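Local coordinates for iron-containing superoxide dismutase B2 (Trypanosoma brucei, PDB 3ESF), which probably converts superoxide radicals into hydrogen peroxide and oxygen at an iron(III) centre, at residues A[93-98]-A[189-194]; A[114-119]-A[137-142]; A[146-149]-A[155-158]. The protein carries 1 engineered substitution. One frame throughout, in Å; residues are numbered along the deposited sequence.

Contact 1. Residues A[93-98]-A[189-194]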
loop_
_atom_site.group_PDB
_atom_site.type_symbol
_atom_site.label_atom_id
_atom_site.label_comp_id
_atom_site.label_asym_id
_atom_site.label_seq_id
_atom_site.Cartn_x
_atom_site.Cartn_y
_atom_site.Cartn_z
ATOM N N GLY A 93 -31.960 -4.302 -15.309
ATOM C CA GLY A 93 -31.861 -4.020 -16.739
ATOM C C GLY A 93 -30.654 -4.638 -17.424
ATOM O O GLY A 93 -30.294 -5.799 -17.162
ATOM N N LYS A 94 -30.040 -3.835 -18.295
ATOM C CA LYS A 94 -28.978 -4.270 -19.215
ATOM C C LYS A 94 -27.751 -4.792 -18.521
ATOM O O LYS A 94 -27.193 -5.822 -18.920
ATOM C CB LYS A 94 -28.578 -3.101 -20.107
ATOM C CG LYS A 94 -29.622 -2.760 -21.126
ATOM C CD LYS A 94 -29.591 -1.277 -21.445
ATOM C CE LYS A 94 -30.642 -0.928 -22.475
ATOM N NZ LYS A 94 -30.190 -1.327 -23.834
ATOM N N LEU A 95 -27.305 -4.061 -17.505
ATOM C CA LEU A 95 -26.155 -4.460 -16.750
ATOM C C LEU A 95 -26.345 -5.775 -15.976
ATOM O O LEU A 95 -25.429 -6.596 -15.915
ATOM C CB LEU A 95 -25.716 -3.326 -15.802
ATOM C CG LEU A 95 -24.393 -3.608 -15.122
ATOM C CD1 LEU A 95 -23.296 -3.803 -16.176
ATOM C CD2 LEU A 95 -24.046 -2.505 -14.112
ATOM N N ALA A 96 -27.530 -5.965 -15.395
ATOM C CA ALA A 96 -27.825 -7.142 -14.585
ATOM C C ALA A 96 -27.810 -8.385 -15.453
ATOM O O ALA A 96 -27.298 -9.427 -15.043
ATOM C CB ALA A 96 -29.176 -6.991 -13.894
ATOM N N GLU A 97 -28.360 -8.261 -16.656
ATOM C CA GLU A 97 -28.348 -9.336 -17.627
ATOM C C GLU A 97 -26.928 -9.645 -18.107
ATOM O O GLU A 97 -26.559 -10.810 -18.254
ATOM C CB GLU A 97 -29.248 -8.973 -18.807
ATOM C CG GLU A 97 -30.039 -10.133 -19.363
ATOM C CD GLU A 97 -30.771 -10.918 -18.280
ATOM O OE1 GLU A 97 -30.354 -12.065 -18.014
ATOM O OE2 GLU A 97 -31.744 -10.385 -17.687
ATOM N N ALA A 98 -26.143 -8.595 -18.346
ATOM C CA ALA A 98 -24.769 -8.746 -18.808
ATOM C C ALA A 98 -23.896 -9.432 -17.738
ATOM O O ALA A 98 -23.030 -10.228 -18.070
ATOM C CB ALA A 98 -24.205 -7.409 -19.201
ATOM N N ASP A 189 -26.240 2.932 -10.953
ATOM C CA ASP A 189 -26.571 4.002 -11.926
ATOM C C ASP A 189 -25.341 4.366 -12.771
ATOM O O ASP A 189 -25.420 4.400 -14.000
ATOM C CB ASP A 189 -27.112 5.275 -11.236
ATOM C CG ASP A 189 -28.304 5.015 -10.308
ATOM O OD1 ASP A 189 -28.698 3.828 -10.117
ATOM O OD2 ASP A 189 -28.865 6.022 -9.775
ATOM N N HIS A 190 -24.228 4.638 -12.092
ATOM C CA HIS A 190 -22.934 4.932 -12.719
ATOM C C HIS A 190 -22.415 3.746 -13.531
ATOM O O HIS A 190 -21.970 3.924 -14.657
ATOM C CB HIS A 190 -21.905 5.335 -11.658
ATOM C CG HIS A 190 -20.517 5.507 -12.202
ATOM N ND1 HIS A 190 -19.522 4.567 -12.032
ATOM C CD2 HIS A 190 -19.971 6.508 -12.930
ATOM C CE1 HIS A 190 -18.420 4.989 -12.628
ATOM N NE2 HIS A 190 -18.669 6.165 -13.181
ATOM N N ALA A 191 -22.487 2.553 -12.951
ATOM C CA ALA A 191 -22.035 1.336 -13.614
ATOM C C ALA A 191 -22.813 1.074 -14.920
ATOM O O ALA A 191 -22.215 0.769 -15.955
ATOM C CB ALA A 191 -22.139 0.148 -12.656
ATOM N N GLU A 192 -24.141 1.204 -14.855
ATOM C CA GLU A 192 -25.017 1.052 -16.025
ATOM C C GLU A 192 -24.715 2.036 -17.159
ATOM O O GLU A 192 -24.668 1.644 -18.323
ATOM C CB GLU A 192 -26.470 1.226 -15.624
ATOM C CG GLU A 192 -27.443 0.710 -16.636
ATOM C CD GLU A 192 -28.856 0.856 -16.133
ATOM O OE1 GLU A 192 -29.266 2.016 -15.867
ATOM O OE2 GLU A 192 -29.538 -0.183 -15.983
ATOM N N ASN A 193 -24.539 3.305 -16.800
ATOM C CA ASN A 193 -24.139 4.331 -17.750
ATOM C C ASN A 193 -22.748 4.071 -18.384
ATOM O O ASN A 193 -22.577 4.263 -19.591
ATOM C CB ASN A 193 -24.232 5.731 -17.120
ATOM C CG ASN A 193 -25.696 6.238 -16.964
ATOM O OD1 ASN A 193 -26.694 5.627 -17.436
ATOM N ND2 ASN A 193 -25.819 7.390 -16.304
ATOM N N GLN A 194 -21.790 3.607 -17.587
ATOM C CA GLN A 194 -20.473 3.188 -18.117
ATOM C C GLN A 194 -20.630 2.042 -19.122
ATOM O O GLN A 194 -20.063 2.089 -20.227
ATOM C CB GLN A 194 -19.513 2.789 -16.989
ATOM C CG GLN A 194 -19.174 3.918 -15.987
ATOM C CD GLN A 194 -19.005 5.268 -16.667
ATOM O OE1 GLN A 194 -18.030 5.485 -17.381
ATOM N NE2 GLN A 194 -19.991 6.169 -16.486
#
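Two helices of the C-terminal domain, 93-103 and 188-196, meet nearly at right angles, and the joint is made chiefly by Leu95 on the first and Ala191 and Glu192 on the second. The local axes come within 9.2 Å and cross at 80°, so the touching patch is small. Leu95 and Glu192 bury most of it. With CG anti to the backbone N (chi1 -172°), the CD2 methyl of Leu95 reaches forward to Ala191 CB at 3.6 Å, an ordinary van der Waals contact, and the same methyl sits 3.8 Å from Glu192 N, resting against the helix backbone itself. Glu192 runs extended alongside the leucine, its CG 4.5 Å from Leu95 CB. Its carboxylate oxygen OE2 stops 4.4 Å from Lys94 N, too far for a hydrogen bond. Lys94 starts toward the partner but carries its ammonium away. Trp188 and Phe195 also touch Leu95, while Ile157 and Leu158 of the sheet lie against Ala191. This is helix-on-helix packing beside the three-stranded sheet of the alpha/beta domain in iron/manganese superoxide dismutases.

Contact 2. Residues A[114-119]-A[137-142]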
loop_
_atom_site.group_PDB
_atom_site.type_symbol
_atom_site.label_atom_id
_atom_site.label_comp_id
_atom_site.label_asym_id
_atom_site.label_seq_id
_atom_site.Cartn_x
_atom_site.Cartn_y
_atom_site.Cartn_z
ATOM N N THR A 114 -15.360 -9.552 -4.578
ATOM C CA THR A 114 -14.952 -9.554 -3.165
ATOM C C THR A 114 -13.585 -10.221 -3.004
ATOM O O THR A 114 -12.691 -9.681 -2.322
ATOM C CB THR A 114 -16.006 -10.246 -2.271
ATOM O OG1 THR A 114 -17.299 -9.649 -2.487
ATOM C CG2 THR A 114 -15.641 -10.180 -0.805
ATOM N N ASN A 115 -13.397 -11.368 -3.657
ATOM C CA ASN A 115 -12.164 -12.158 -3.501
ATOM C C ASN A 115 -10.971 -11.352 -4.025
ATOM O O ASN A 115 -9.887 -11.336 -3.418
ATOM C CB ASN A 115 -12.296 -13.549 -4.179
ATOM C CG ASN A 115 -13.062 -14.586 -3.318
ATOM O OD1 ASN A 115 -13.395 -15.683 -3.794
ATOM N ND2 ASN A 115 -13.348 -14.249 -2.081
ATOM N N ALA A 116 -11.194 -10.625 -5.127
ATOM C CA ALA A 116 -10.161 -9.747 -5.720
ATOM C C ALA A 116 -9.816 -8.546 -4.825
ATOM O O ALA A 116 -8.647 -8.215 -4.652
ATOM C CB ALA A 116 -10.633 -9.233 -7.114
ATOM N N ALA A 117 -10.847 -7.876 -4.309
ATOM C CA ALA A 117 -10.669 -6.696 -3.461
ATOM C C ALA A 117 -10.012 -7.053 -2.105
ATOM O O ALA A 117 -9.142 -6.343 -1.636
ATOM C CB ALA A 117 -12.028 -5.958 -3.232
ATOM N N VAL A 118 -10.449 -8.150 -1.501
ATOM C CA VAL A 118 -9.961 -8.576 -0.184
ATOM C C VAL A 118 -8.595 -9.205 -0.343
ATOM O O VAL A 118 -7.705 -9.007 0.483
ATOM C CB VAL A 118 -10.967 -9.522 0.501
ATOM C CG1 VAL A 118 -10.345 -10.246 1.713
ATOM C CG2 VAL A 118 -12.210 -8.736 0.931
ATOM N N GLY A 119 -8.404 -9.914 -1.442
ATOM C CA GLY A 119 -7.142 -10.619 -1.646
ATOM C C GLY A 119 -5.997 -9.782 -2.177
ATOM O O GLY A 119 -4.859 -10.226 -2.116
ATOM N N LEU A 137 -17.910 -9.002 -19.561
ATOM C CA LEU A 137 -17.490 -8.328 -18.336
ATOM C C LEU A 137 -16.530 -9.241 -17.576
ATOM O O LEU A 137 -16.697 -10.477 -17.583
ATOM C CB LEU A 137 -18.709 -8.077 -17.449
ATOM C CG LEU A 137 -19.484 -6.776 -17.304
ATOM C CD1 LEU A 137 -19.245 -5.754 -18.417
ATOM C CD2 LEU A 137 -20.942 -7.132 -17.150
ATOM N N LYS A 138 -15.553 -8.636 -16.907
ATOM C CA LYS A 138 -14.635 -9.392 -16.068
ATOM C C LYS A 138 -14.235 -8.601 -14.818
ATOM O O LYS A 138 -14.281 -7.379 -14.810
ATOM C CB LYS A 138 -13.425 -9.869 -16.881
ATOM C CG LYS A 138 -12.473 -8.818 -17.386
ATOM C CD LYS A 138 -11.235 -9.494 -18.042
ATOM C CE LYS A 138 -10.256 -8.458 -18.598
ATOM N NZ LYS A 138 -8.898 -9.001 -18.944
ATOM N N VAL A 139 -13.864 -9.316 -13.763
ATOM C CA VAL A 139 -13.179 -8.693 -12.625
ATOM C C VAL A 139 -11.688 -8.563 -12.973
ATOM O O VAL A 139 -11.100 -9.458 -13.577
ATOM C CB VAL A 139 -13.358 -9.506 -11.345
ATOM C CG1 VAL A 139 -12.655 -8.817 -10.195
ATOM C CG2 VAL A 139 -14.865 -9.719 -11.029
ATOM N N PHE A 140 -11.095 -7.425 -12.614
ATOM C CA PHE A 140 -9.767 -7.085 -13.077
ATOM C C PHE A 140 -9.098 -6.281 -11.973
ATOM O O PHE A 140 -9.701 -5.369 -11.415
ATOM C CB PHE A 140 -9.893 -6.269 -14.366
ATOM C CG PHE A 140 -8.591 -5.831 -14.968
ATOM C CD1 PHE A 140 -7.814 -6.707 -15.707
ATOM C CD2 PHE A 140 -8.153 -4.503 -14.816
ATOM C CE1 PHE A 140 -6.621 -6.289 -16.271
ATOM C CE2 PHE A 140 -6.959 -4.078 -15.385
ATOM C CZ PHE A 140 -6.194 -4.955 -16.108
ATOM N N GLN A 141 -7.882 -6.659 -11.598
ATOM C CA GLN A 141 -7.163 -5.897 -10.573
ATOM C C GLN A 141 -6.063 -5.027 -11.206
ATOM O O GLN A 141 -5.447 -5.397 -12.199
ATOM C CB GLN A 141 -6.524 -6.852 -9.548
ATOM C CG GLN A 141 -7.532 -7.665 -8.787
ATOM C CD GLN A 141 -6.896 -8.752 -7.950
ATOM O OE1 GLN A 141 -6.045 -8.494 -7.089
ATOM N NE2 GLN A 141 -7.321 -9.981 -8.183
ATOM N N THR A 142 -5.805 -3.874 -10.605
ATOM C CA THR A 142 -4.552 -3.175 -10.865
ATOM C C THR A 142 -3.818 -2.946 -9.544
ATOM O O THR A 142 -4.438 -2.858 -8.476
ATOM C CB THR A 142 -4.765 -1.849 -11.600
ATOM O OG1 THR A 142 -5.598 -0.979 -10.819
ATOM C CG2 THR A 142 -5.417 -2.085 -12.968
#
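Ala116 on helix 106-119 points its methyl at the edge strand 137-143 and makes apolar contact with Val139 and the aliphatic part of Gln141, two residues apart on one side of the strand. Val139 touches with a single branch, CG1, which stands anti to the backbone N (chi1 -179°) and lies 3.7 Å from Ala116 CB. Gln141 adds its CG, 3.9 Å from Ala116 CB. Phe103 also packs on Val139, and Ala117, turned away from the strand, lies against Val179 of helix 175-185.

The polar part is the amide of Gln141. Its chain is extended beyond CG (chi2 171°), which carries the amide across to the helix, where NE2 lies 3.6 Å from Ala116 CB and 3.8 Å from Ala116 CA. OE1 is 3.6 Å from Ala116 O, two acceptors that cannot bond to each other; OE1 is instead hydrogen-bonded to His120 ND1, just past the helix end. Helix and edge strand are therefore joined by van der Waals contact around one methyl. With no polar bond between the two segments, the contact itself is nondirectional, and the orientation of the amide is probably set by His120.

Contact 3. Residues A[146-149]-A[155-158]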
loop_
_atom_site.group_PDB
_atom_site.type_symbol
_atom_site.label_atom_id
_atom_site.label_comp_id
_atom_site.label_asym_id
_atom_site.label_seq_id
_atom_site.Cartn_x
_atom_site.Cartn_y
_atom_site.Cartn_z
ATOM N N GLY A 146 -1.929 1.436 -11.275
ATOM C CA GLY A 146 -2.338 0.791 -12.538
ATOM C C GLY A 146 -3.765 1.155 -12.905
ATOM O O GLY A 146 -4.627 1.299 -12.044
ATOM N N CYS A 147 -4.019 1.287 -14.197
ATOM C CA CYS A 147 -5.309 1.747 -14.683
ATOM C C CYS A 147 -5.680 0.934 -15.930
ATOM O O CYS A 147 -4.855 0.808 -16.852
ATOM C CB CYS A 147 -5.257 3.257 -15.000
ATOM S SG CYS A 147 -6.818 4.004 -15.538
ATOM N N PRO A 148 -6.925 0.409 -15.985
ATOM C CA PRO A 148 -7.349 -0.417 -17.143
ATOM C C PRO A 148 -7.277 0.312 -18.503
ATOM O O PRO A 148 -7.279 -0.348 -19.539
ATOM C CB PRO A 148 -8.790 -0.830 -16.793
ATOM C CG PRO A 148 -9.242 0.170 -15.787
ATOM C CD PRO A 148 -8.008 0.555 -14.998
ATOM N N LEU A 149 -7.220 1.648 -18.481
ATOM C CA LEU A 149 -7.085 2.453 -19.717
ATOM C C LEU A 149 -5.790 2.205 -20.498
ATOM O O LEU A 149 -5.734 2.507 -21.686
ATOM C CB LEU A 149 -7.231 3.965 -19.459
ATOM C CG LEU A 149 -8.491 4.543 -18.829
ATOM C CD1 LEU A 149 -8.447 6.076 -18.955
ATOM C CD2 LEU A 149 -9.741 3.939 -19.440
ATOM N N LYS A 155 -12.803 -1.269 -20.728
ATOM C CA LYS A 155 -13.624 -0.121 -20.375
ATOM C C LYS A 155 -14.026 -0.309 -18.921
ATOM O O LYS A 155 -14.656 -1.294 -18.586
ATOM C CB LYS A 155 -14.852 -0.052 -21.304
ATOM C CG LYS A 155 -15.881 1.010 -20.915
ATOM C CD LYS A 155 -16.979 1.150 -21.991
ATOM C CE LYS A 155 -18.069 0.118 -21.854
ATOM N NZ LYS A 155 -19.274 0.530 -22.651
ATOM N N PRO A 156 -13.585 0.602 -18.037
ATOM C CA PRO A 156 -13.943 0.441 -16.642
ATOM C C PRO A 156 -15.435 0.716 -16.416
ATOM O O PRO A 156 -16.024 1.568 -17.080
ATOM C CB PRO A 156 -13.055 1.465 -15.924
ATOM C CG PRO A 156 -12.770 2.491 -16.933
ATOM C CD PRO A 156 -12.742 1.791 -18.261
ATOM N N ILE A 157 -16.009 -0.045 -15.483
ATOM C CA ILE A 157 -17.427 0.023 -15.143
ATOM C C ILE A 157 -17.529 0.474 -13.685
ATOM O O ILE A 157 -18.258 1.399 -13.365
ATOM C CB ILE A 157 -18.127 -1.369 -15.339
ATOM C CG1 ILE A 157 -18.037 -1.868 -16.800
ATOM C CG2 ILE A 157 -19.554 -1.361 -14.776
ATOM C CD1 ILE A 157 -18.549 -0.878 -17.894
ATOM N N LEU A 158 -16.785 -0.190 -12.805
ATOM C CA LEU A 158 -16.766 0.147 -11.376
ATOM C C LEU A 158 -15.373 -0.044 -10.809
ATOM O O LEU A 158 -14.614 -0.867 -11.307
ATOM C CB LEU A 158 -17.718 -0.759 -10.573
ATOM C CG LEU A 158 -19.241 -0.634 -10.533
ATOM C CD1 LEU A 158 -19.817 -1.877 -9.924
ATOM C CD2 LEU A 158 -19.732 0.621 -9.790
#
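Gly146 O is gripped twice, by Thr142 OG1 and by Asn75 ND2, two bonds that probably fix the loop just ahead of Pro148 and Leu149, which pack on Pro156. This loop joins strand 137-143 to strand 154-161 in the antiparallel sheet of the C-terminal domain, and it turns into a 3-10 segment at Pro148. The contact is wholly apolar and largely buried. The two proline rings cross obliquely, Pro148 CG approaching Pro156 CB at 4.0 Å. Leu149 comes to another part of the same ring: its side chain stands at about a right angle to Pro156 and applies CD2 to Pro156 CD at 3.9 Å and to Pro156 CG at 4.2 Å. In Leu149, chi1 of -58° sets CG anti to the carbonyl carbon, and chi2 of -169° then directs the CD2 branch to the ring. Trp127 touches both prolines, and Phe74 and Phe78 of helix 64-81 pack on Leu149 and Pro156 respectively. At the residue preceding Pro156, Lys155 NZ is hydrogen-bonded to the backbone oxygens Gln194 O and Phe195 O.

All three contacts belong to the C-terminal domain. Along the chain, contacts 2 and 3 follow one another within the long chain segment between the two halves of contact 1. The centres of contacts 2 and 3 are about 12 Å apart, those of 1 and 3 about 15 Å, and those of 1 and 2 about 18 Å. Strands 137-143 and 154-161, the outer strands of one sheet, carry contacts 2 and 3, and Phe140 CE2 meets Pro148 CB at 4.0 Å. Contact 1 adjoins both: Leu95 CD1 lies 4.2 Å from Leu137 CD2, and Ala191 CB lies 3.7 Å from Leu158 CG. Helix 188-196 and the 146-149 loop thus both pack against strand 154-161, which leads to the iron ligand Asp161.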